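Local coordinates for protein probable starch synthase 4, chloroplastic/amyloplastic (PDB 6GNE) that belongs to the starch synthases, two-domain glycosyltransferases of the GT-B fold, and is modelled here with ADP and glycan bound, at residues Ser73-Lys78 with Arg120-Ser125; Ser103-Arg108 with Glu114-Arg119. All coordinates share one frame; numbering follows the deposited sequence.

Helix 117-134 takes part in both contacts, and their centres lie 11 Å apart on the same side of the chain's centre. Interaction 1 is buried and largely aromatic: the end of strand 64-75 packs F75 against Y123 and S122, with no hydrogen bond between the segments. Interaction 2 lies at the surface, where the loop 103-108 meets the start of the helix through charge, R108 bonding to E114 and D116. The two are joined directly, since D76 beside F75 makes a salt bridge to R119 and R120 bonds to the backbone oxygen of F105. Aromatic contacts thus serve the buried turn at 122-123, and ion pairs the residues leading into the helix.

Interaction 1 of 2, residues Ser73-Lys78 with Arg120-Ser125; sequences SYFDGK and RFSYFS
S122 is the first residue of helix segment 120-125 to touch the strand end, and it does so at the rim of an aromatic ring: its OG lies near the plane of the F75 ring, 3.7 Å from F75 CE1. This is a van der Waals contact, because the hydroxyl is engaged along its own helix with the carbonyl oxygen of F118, that of R119 lying near. One residue on, Y123 supplies most of the contact. Its CB stands over the face of the F75 ring, 4.0 Å from the centroid, in a CH-pi contact. With CG anti to the backbone N (chi1 -180°), the phenol swings so that its CD2 edge comes over the same face, within 3.5 Å of F75 CG, and its OH points toward S73. The two rings form a T-shaped pair, planes 70° apart and centroids separated by 5.2 Å. F75 also reaches the helix backbone, with CE1 3.6 Å from Y123 N. Farther out, Y123 OH lies 4.1 Å from S73 CB, a loose contact; the hydroxyl bonds instead to N82 on strand 78-89. Y80 of that strand touches both F75 and Y123, so it too borders the pair, which fills the interface of helix and hairpin. F75 ends strand 64-75 and opens the type I' turn to K78, the two residues pairing through both backbone bonds. The short axes of 73-75 and 120-125 run at 146° and approach to 8.8 Å. Since no hydrogen bond crosses between the segments, the contact depends on ring shape and dispersion, and the polar tips of S122 and Y123 can lie beside apolar groups because each has its partner outside the pair.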
ATOM      1  N   SER A  73       6.622  25.127  14.777  1.00 71.25           N
ATOM      2  CA  SER A  73       5.318  24.614  14.342  1.00 67.75           C
ATOM      3  C   SER A  73       4.295  24.743  15.462  1.00 67.47           C
ATOM      4  O   SER A  73       4.646  24.620  16.631  1.00 68.97           O
ATOM      5  CB  SER A  73       5.485  23.147  13.960  1.00 64.58           C
ATOM      6  OG  SER A  73       4.276  22.558  13.577  1.00 62.63           O
ATOM      7  N   TYR A  74       3.036  24.943  15.102  1.00 65.38           N
ATOM      8  CA  TYR A  74       1.972  25.113  16.088  1.00 66.92           C
ATOM      9  C   TYR A  74       1.389  23.806  16.597  1.00 63.94           C
ATOM     10  O   TYR A  74       1.168  22.903  15.836  1.00 61.13           O
ATOM     11  CB  TYR A  74       0.852  25.963  15.466  1.00 68.65           C
ATOM     12  CG  TYR A  74      -0.382  26.201  16.327  1.00 70.84           C
ATOM     13  CD1 TYR A  74      -1.436  25.268  16.365  1.00 69.70           C
ATOM     14  CD2 TYR A  74      -0.519  27.387  17.073  1.00 74.26           C
ATOM     15  CE1 TYR A  74      -2.574  25.503  17.147  1.00 71.70           C
ATOM     16  CE2 TYR A  74      -1.654  27.622  17.854  1.00 75.60           C
ATOM     17  CZ  TYR A  74      -2.675  26.685  17.875  1.00 74.22           C
ATOM     18  OH  TYR A  74      -3.783  26.902  18.641  1.00 76.06           O
ATOM     19  N   PHE A  75       1.116  23.737  17.894  1.00 65.21           N
ATOM     20  CA  PHE A  75       0.293  22.660  18.481  1.00 64.37           C
ATOM     21  C   PHE A  75      -0.225  23.059  19.868  1.00 67.88           C
ATOM     22  O   PHE A  75       0.566  23.524  20.679  1.00 70.69           O
ATOM     23  CB  PHE A  75       1.097  21.372  18.593  1.00 61.51           C
ATOM     24  CG  PHE A  75       0.282  20.133  18.424  1.00 59.78           C
ATOM     25  CD1 PHE A  75      -0.348  19.853  17.203  1.00 57.80           C
ATOM     26  CD2 PHE A  75       0.164  19.216  19.459  1.00 59.85           C
ATOM     27  CE1 PHE A  75      -1.091  18.695  17.037  1.00 55.83           C
ATOM     28  CE2 PHE A  75      -0.584  18.047  19.294  1.00 58.36           C
ATOM     29  CZ  PHE A  75      -1.203  17.790  18.084  1.00 55.88           C
ATOM     30  N   ASP A  76      -1.532  22.897  20.133  1.00 69.35           N
ATOM     31  CA  ASP A  76      -2.146  23.222  21.454  1.00 72.94           C
ATOM     32  C   ASP A  76      -1.832  24.651  21.907  1.00 75.22           C
ATOM     33  O   ASP A  76      -1.483  24.868  23.065  1.00 78.01           O
ATOM     34  CB  ASP A  76      -1.716  22.213  22.556  1.00 73.93           C
ATOM     35  CG  ASP A  76      -2.252  20.775  22.309  1.00 72.62           C
ATOM     36  OD1 ASP A  76      -3.428  20.602  21.934  1.00 72.12           O
ATOM     37  OD2 ASP A  76      -1.500  19.803  22.519  1.00 71.60           O
ATOM     38  N   GLY A  77      -1.903  25.608  20.976  1.00 75.34           N
ATOM     39  CA  GLY A  77      -1.653  27.034  21.264  1.00 78.82           C
ATOM     40  C   GLY A  77      -0.218  27.521  21.461  1.00 80.18           C
ATOM     41  O   GLY A  77       0.014  28.730  21.616  1.00 82.20           O
ATOM     42  N   LYS A  78       0.741  26.586  21.466  1.00 79.62           N
ATOM     43  CA  LYS A  78       2.176  26.871  21.619  1.00 80.26           C
ATOM     44  C   LYS A  78       2.904  26.549  20.313  1.00 77.57           C
ATOM     45  O   LYS A  78       2.399  25.780  19.487  1.00 75.47           O
ATOM     46  CB  LYS A  78       2.764  26.012  22.733  1.00 81.23           C
ATOM     47  CG  LYS A  78       2.342  26.417  24.145  1.00 85.13           C
ATOM     48  CD  LYS A  78       2.133  25.225  25.081  1.00 85.43           C
ATOM     49  CE  LYS A  78       2.788  25.428  26.459  1.00 88.64           C
ATOM     50  NZ  LYS A  78       2.544  26.765  27.117  1.00 91.92           N
ATOM     51  N   ARG A 120      -0.246  12.591  17.043  1.00 49.64           N
ATOM     52  CA  ARG A 120       1.003  12.335  16.331  1.00 47.92           C
ATOM     53  C   ARG A 120       0.902  12.829  14.890  1.00 47.01           C
ATOM     54  O   ARG A 120       1.698  13.654  14.456  1.00 48.37           O
ATOM     55  CB  ARG A 120       1.349  10.840  16.337  1.00 46.59           C
ATOM     56  CG  ARG A 120       1.729  10.234  17.679  1.00 48.44           C
ATOM     57  CD  ARG A 120       1.930   8.727  17.590  1.00 48.10           C
ATOM     58  NE  ARG A 120       3.190   8.393  16.894  1.00 47.74           N
ATOM     59  CZ  ARG A 120       3.412   7.333  16.107  1.00 47.05           C
ATOM     60  NH1 ARG A 120       2.468   6.426  15.842  1.00 47.02           N
ATOM     61  NH2 ARG A 120       4.614   7.169  15.559  1.00 46.59           N
ATOM     62  N   PHE A 121      -0.101  12.380  14.150  1.00 46.23           N
ATOM     63  CA  PHE A 121      -0.145  12.694  12.718  1.00 45.51           C
ATOM     64  C   PHE A 121      -0.792  14.050  12.353  1.00 45.90           C
ATOM     65  O   PHE A 121      -0.450  14.655  11.328  1.00 45.77           O
ATOM     66  CB  PHE A 121      -0.729  11.512  11.941  1.00 44.56           C
ATOM     67  CG  PHE A 121       0.147  10.277  11.985  1.00 43.70           C
ATOM     68  CD1 PHE A 121       1.305  10.219  11.222  1.00 42.68           C
ATOM     69  CD2 PHE A 121      -0.174   9.191  12.802  1.00 43.46           C
ATOM     70  CE1 PHE A 121       2.111   9.094  11.250  1.00 42.52           C
ATOM     71  CE2 PHE A 121       0.640   8.068  12.850  1.00 43.22           C
ATOM     72  CZ  PHE A 121       1.783   8.009  12.076  1.00 42.61           C
ATOM     73  N   SER A 122      -1.714  14.543  13.167  1.00 46.86           N
ATOM     74  CA  SER A 122      -2.182  15.923  12.997  1.00 47.83           C
ATOM     75  C   SER A 122      -1.038  16.926  13.264  1.00 48.60           C
ATOM     76  O   SER A 122      -0.929  17.938  12.567  1.00 49.31           O
ATOM     77  CB  SER A 122      -3.416  16.231  13.863  1.00 49.11           C
ATOM     78  OG  SER A 122      -3.125  16.115  15.235  1.00 50.47           O
ATOM     79  N   TYR A 123      -0.180  16.658  14.251  1.00 48.54           N
ATOM     80  CA  TYR A 123       1.023  17.494  14.442  1.00 49.39           C
ATOM     81  C   TYR A 123       1.889  17.507  13.190  1.00 47.70           C
ATOM     82  O   TYR A 123       2.258  18.571  12.679  1.00 48.18           O
ATOM     83  CB  TYR A 123       1.877  17.016  15.622  1.00 50.31           C
ATOM     84  CG  TYR A 123       3.129  17.859  15.851  1.00 51.39           C
ATOM     85  CD1 TYR A 123       4.309  17.631  15.106  1.00 49.96           C
ATOM     86  CD2 TYR A 123       3.142  18.884  16.805  1.00 52.92           C
ATOM     87  CE1 TYR A 123       5.440  18.409  15.317  1.00 50.79           C
ATOM     88  CE2 TYR A 123       4.282  19.656  17.019  1.00 53.77           C
ATOM     89  CZ  TYR A 123       5.424  19.423  16.278  1.00 52.77           C
ATOM     90  OH  TYR A 123       6.556  20.181  16.515  1.00 54.13           O
ATOM     91  N   PHE A 124       2.218  16.305  12.729  1.00 46.01           N
ATOM     92  CA  PHE A 124       3.036  16.117  11.548  1.00 44.62           C
ATOM     93  C   PHE A 124       2.482  16.878  10.349  1.00 44.33           C
ATOM     94  O   PHE A 124       3.244  17.542   9.623  1.00 45.06           O
ATOM     95  CB  PHE A 124       3.160  14.628  11.205  1.00 42.67           C
ATOM     96  CG  PHE A 124       3.773  14.378   9.857  1.00 41.24           C
ATOM     97  CD1 PHE A 124       5.078  14.807   9.584  1.00 41.35           C
ATOM     98  CD2 PHE A 124       3.054  13.747   8.850  1.00 39.59           C
ATOM     99  CE1 PHE A 124       5.648  14.602   8.340  1.00 40.42           C
ATOM    100  CE2 PHE A 124       3.638  13.525   7.599  1.00 38.58           C
ATOM    101  CZ  PHE A 124       4.933  13.956   7.346  1.00 38.69           C
ATOM    102  N   SER A 125       1.170  16.770  10.144  1.00 44.07           N
ATOM    103  CA  SER A 125       0.487  17.437   9.028  1.00 43.98           C
ATOM    104  C   SER A 125       0.667  18.934   9.110  1.00 45.25           C
ATOM    105  O   SER A 125       0.937  19.568   8.099  1.00 45.43           O
ATOM    106  CB  SER A 125      -1.011  17.109   9.014  1.00 44.52           C
ATOM    107  OG  SER A 125      -1.247  15.736   8.752  1.00 43.20           O
TER

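Interaction 2 of 2, residues Ser103-Arg108 with Glu114-Arg119; sequences SKFFWR and EQDDFR
The irregular loop 103-108 faces the turn and first helical residues of 114-119, with CA atoms 8.3 Å apart at F105 and R119 and 8.0 Å at R108 and E114. R108 carries the contact. Bent at chi2 (-66°), its chain folds back over its own loop and presents the guanidinium edge to two carboxylates. D116 meets it end-on and nearly coplanar: NH1 bonds to OD1 and NH2 to OD2, each at 2.9 Å on a syn lone pair, the second bond almost straight at 176°. NH1 gives its other hydrogen to E114 OE1, 3.0 Å away, on the anti lone pair, with the glutamate plane turned steeply (67°). On the loop side, NH2 bonds to S103 O at 2.9 Å and NE to K104 O at 2.8 Å, both from above the carbonyl planes. All five N-H groups are thus occupied, which fixes the guanidinium in position and rotation. The F105 ring edge approaches D116, CE1 to OD2 4.0 Å, while R119 pairs with D76. This salt-bridge network pins a connecting loop to a helix N-terminus, within the beta-alpha-beta crossover from strand 92-100 through helix 117-134 to strand 141-145 in the N-terminal GT-B domain.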
ATOM      1  N   SER A 103       6.200  15.064  24.064  1.00 74.11           N
ATOM      2  CA  SER A 103       5.508  13.776  23.816  1.00 73.74           C
ATOM      3  C   SER A 103       6.222  12.795  22.874  1.00 71.83           C
ATOM      4  O   SER A 103       5.805  11.643  22.769  1.00 68.60           O
ATOM      5  CB  SER A 103       4.098  14.013  23.247  1.00 72.88           C
ATOM      6  OG  SER A 103       3.290  14.815  24.090  1.00 75.09           O
ATOM      7  N   LYS A 104       7.255  13.250  22.166  1.00 72.73           N
ATOM      8  CA  LYS A 104       8.159  12.365  21.417  1.00 71.20           C
ATOM      9  C   LYS A 104       7.401  11.533  20.416  1.00 67.42           C
ATOM     10  O   LYS A 104       7.415  10.294  20.447  1.00 67.62           O
ATOM     11  CB  LYS A 104       8.969  11.493  22.378  1.00 74.05           C
ATOM     12  CG  LYS A 104       9.949  12.303  23.202  1.00 78.24           C
ATOM     13  CD  LYS A 104      10.627  11.402  24.263  1.00 80.86           C
ATOM     14  CE  LYS A 104      12.142  11.629  24.436  1.00 83.74           C
ATOM     15  NZ  LYS A 104      13.025  10.506  23.911  1.00 83.63           N
ATOM     16  N   PHE A 105       6.730  12.234  19.518  1.00 64.20           N
ATOM     17  CA  PHE A 105       5.746  11.606  18.668  1.00 60.92           C
ATOM     18  C   PHE A 105       6.321  10.522  17.777  1.00 58.54           C
ATOM     19  O   PHE A 105       5.671   9.506  17.569  1.00 59.11           O
ATOM     20  CB  PHE A 105       5.031  12.646  17.811  1.00 60.59           C
ATOM     21  CG  PHE A 105       4.188  13.622  18.594  1.00 61.93           C
ATOM     22  CD1 PHE A 105       3.205  13.174  19.482  1.00 62.76           C
ATOM     23  CD2 PHE A 105       4.346  14.996  18.409  1.00 62.46           C
ATOM     24  CE1 PHE A 105       2.422  14.080  20.197  1.00 64.71           C
ATOM     25  CE2 PHE A 105       3.568  15.896  19.112  1.00 64.63           C
ATOM     26  CZ  PHE A 105       2.600  15.435  20.013  1.00 65.58           C
ATOM     27  N   PHE A 106       7.523  10.716  17.254  1.00 58.59           N
ATOM     28  CA  PHE A 106       8.120   9.732  16.344  1.00 57.82           C
ATOM     29  C   PHE A 106       9.352   9.045  16.904  1.00 61.97           C
ATOM     30  O   PHE A 106      10.281   8.700  16.178  1.00 61.72           O
ATOM     31  CB  PHE A 106       8.344  10.389  14.990  1.00 55.34           C
ATOM     32  CG  PHE A 106       7.084  10.926  14.419  1.00 53.59           C
ATOM     33  CD1 PHE A 106       6.088  10.060  14.017  1.00 50.82           C
ATOM     34  CD2 PHE A 106       6.843  12.292  14.368  1.00 54.55           C
ATOM     35  CE1 PHE A 106       4.888  10.544  13.541  1.00 50.22           C
ATOM     36  CE2 PHE A 106       5.642  12.785  13.879  1.00 53.16           C
ATOM     37  CZ  PHE A 106       4.661  11.907  13.473  1.00 51.21           C
ATOM     38  N   TRP A 107       9.288   8.774  18.204  1.00 67.36           N
ATOM     39  CA  TRP A 107      10.350   8.136  18.953  1.00 70.81           C
ATOM     40  C   TRP A 107       9.759   6.991  19.788  1.00 68.57           C
ATOM     41  O   TRP A 107      10.171   6.776  20.910  1.00 69.48           O
ATOM     42  CB  TRP A 107      10.950   9.203  19.856  1.00 78.62           C
ATOM     43  CG  TRP A 107      12.392   9.526  19.682  1.00 86.22           C
ATOM     44  CD1 TRP A 107      13.447   8.648  19.536  1.00 89.34           C
ATOM     45  CD2 TRP A 107      12.964  10.841  19.751  1.00 92.53           C
ATOM     46  NE1 TRP A 107      14.632   9.347  19.458  1.00 93.45           N
ATOM     47  CE2 TRP A 107      14.371  10.692  19.603  1.00 96.80           C
ATOM     48  CE3 TRP A 107      12.424  12.136  19.936  1.00 92.82           C
ATOM     49  CZ2 TRP A 107      15.254  11.805  19.619  1.00100.87           C
ATOM     50  CZ3 TRP A 107      13.295  13.237  19.942  1.00 96.36           C
ATOM     51  CH2 TRP A 107      14.696  13.063  19.783  1.00100.62           C
ATOM     52  N   ARG A 108       8.815   6.246  19.212  1.00 65.06           N
ATOM     53  CA  ARG A 108       8.017   5.236  19.927  1.00 64.35           C
ATOM     54  C   ARG A 108       8.341   3.795  19.524  1.00 62.46           C
ATOM     55  O   ARG A 108       7.680   2.861  19.978  1.00 63.85           O
ATOM     56  CB  ARG A 108       6.529   5.461  19.634  1.00 63.93           C
ATOM     57  CG  ARG A 108       6.016   6.880  19.859  1.00 64.87           C
ATOM     58  CD  ARG A 108       6.057   7.297  21.316  1.00 66.35           C
ATOM     59  NE  ARG A 108       5.420   8.611  21.480  1.00 67.55           N
ATOM     60  CZ  ARG A 108       4.099   8.849  21.521  1.00 66.57           C
ATOM     61  NH1 ARG A 108       3.205   7.866  21.414  1.00 66.10           N
ATOM     62  NH2 ARG A 108       3.665  10.098  21.654  1.00 65.95           N
ATOM     63  N   GLU A 114       0.026   3.724  18.187  1.00 54.77           N
ATOM     64  CA  GLU A 114       0.072   4.378  19.487  1.00 56.10           C
ATOM     65  C   GLU A 114      -1.329   4.892  19.854  1.00 56.59           C
ATOM     66  O   GLU A 114      -2.155   5.175  18.987  1.00 52.49           O
ATOM     67  CB  GLU A 114       1.075   5.536  19.466  1.00 56.74           C
ATOM     68  CG  GLU A 114       2.514   5.128  19.134  1.00 56.45           C
ATOM     69  CD  GLU A 114       3.187   4.308  20.235  1.00 57.78           C
ATOM     70  OE1 GLU A 114       3.476   4.885  21.299  1.00 59.46           O
ATOM     71  OE2 GLU A 114       3.446   3.100  20.036  1.00 56.52           O
ATOM     72  N   GLN A 115      -1.568   5.043  21.157  1.00 60.42           N
ATOM     73  CA  GLN A 115      -2.858   5.506  21.663  1.00 62.37           C
ATOM     74  C   GLN A 115      -3.159   6.943  21.228  1.00 60.53           C
ATOM     75  O   GLN A 115      -4.309   7.316  21.042  1.00 60.26           O
ATOM     76  CB  GLN A 115      -2.936   5.349  23.207  1.00 68.68           C
ATOM     77  CG  GLN A 115      -4.348   5.201  23.806  1.00 73.03           C
ATOM     78  CD  GLN A 115      -5.165   3.972  23.279  1.00 75.75           C
ATOM     79  OE1 GLN A 115      -4.628   3.012  22.662  1.00 75.60           O
ATOM     80  NE2 GLN A 115      -6.482   4.004  23.531  1.00 76.53           N
ATOM     81  N   ASP A 116      -2.125   7.743  21.024  1.00 58.80           N
ATOM     82  CA  ASP A 116      -2.293   9.120  20.564  1.00 57.73           C
ATOM     83  C   ASP A 116      -1.949   9.316  19.069  1.00 54.32           C
ATOM     84  O   ASP A 116      -1.435  10.354  18.701  1.00 54.18           O
ATOM     85  CB  ASP A 116      -1.481  10.065  21.478  1.00 59.80           C
ATOM     86  CG  ASP A 116       0.037   9.841  21.392  1.00 58.95           C
ATOM     87  OD1 ASP A 116       0.473   8.741  20.993  1.00 57.79           O
ATOM     88  OD2 ASP A 116       0.798  10.771  21.722  1.00 59.38           O
ATOM     89  N   ASP A 117      -2.246   8.335  18.210  1.00 51.78           N
ATOM     90  CA  ASP A 117      -1.959   8.473  16.754  1.00 49.34           C
ATOM     91  C   ASP A 117      -2.532   9.764  16.160  1.00 49.01           C
ATOM     92  O   ASP A 117      -1.880  10.414  15.336  1.00 48.39           O
ATOM     93  CB  ASP A 117      -2.470   7.268  15.929  1.00 46.87           C
ATOM     94  CG  ASP A 117      -1.477   6.114  15.858  1.00 46.06           C
ATOM     95  OD1 ASP A 117      -0.326   6.223  16.322  1.00 46.96           O
ATOM     96  OD2 ASP A 117      -1.841   5.082  15.290  1.00 44.49           O
ATOM     97  N   PHE A 118      -3.741  10.130  16.589  1.00 50.07           N
ATOM     98  CA  PHE A 118      -4.424  11.314  16.088  1.00 49.94           C
ATOM     99  C   PHE A 118      -3.550  12.568  16.281  1.00 50.85           C
ATOM    100  O   PHE A 118      -3.358  13.376  15.348  1.00 49.77           O
ATOM    101  CB  PHE A 118      -5.784  11.477  16.788  1.00 51.32           C
ATOM    102  CG  PHE A 118      -6.669  12.486  16.126  1.00 52.09           C
ATOM    103  CD1 PHE A 118      -6.496  13.842  16.351  1.00 53.19           C
ATOM    104  CD2 PHE A 118      -7.670  12.073  15.243  1.00 52.28           C
ATOM    105  CE1 PHE A 118      -7.290  14.768  15.714  1.00 54.41           C
ATOM    106  CE2 PHE A 118      -8.470  12.999  14.590  1.00 52.82           C
ATOM    107  CZ  PHE A 118      -8.279  14.350  14.839  1.00 54.16           C
ATOM    108  N   ARG A 119      -3.031  12.717  17.501  1.00 52.27           N
ATOM    109  CA  ARG A 119      -2.185  13.837  17.836  1.00 53.50           C
ATOM    110  C   ARG A 119      -0.861  13.778  17.057  1.00 51.42           C
ATOM    111  O   ARG A 119      -0.438  14.789  16.471  1.00 50.05           O
ATOM    112  CB  ARG A 119      -1.943  13.897  19.343  1.00 56.90           C
ATOM    113  CG  ARG A 119      -3.165  14.371  20.129  1.00 59.59           C
ATOM    114  CD  ARG A 119      -3.034  14.135  21.636  1.00 61.96           C
ATOM    115  NE  ARG A 119      -1.829  14.729  22.216  1.00 63.31           N
ATOM    116  CZ  ARG A 119      -1.626  16.037  22.407  1.00 64.95           C
ATOM    117  NH1 ARG A 119      -0.481  16.442  22.942  1.00 65.77           N
ATOM    118  NH2 ARG A 119      -2.528  16.951  22.044  1.00 65.63           N
TER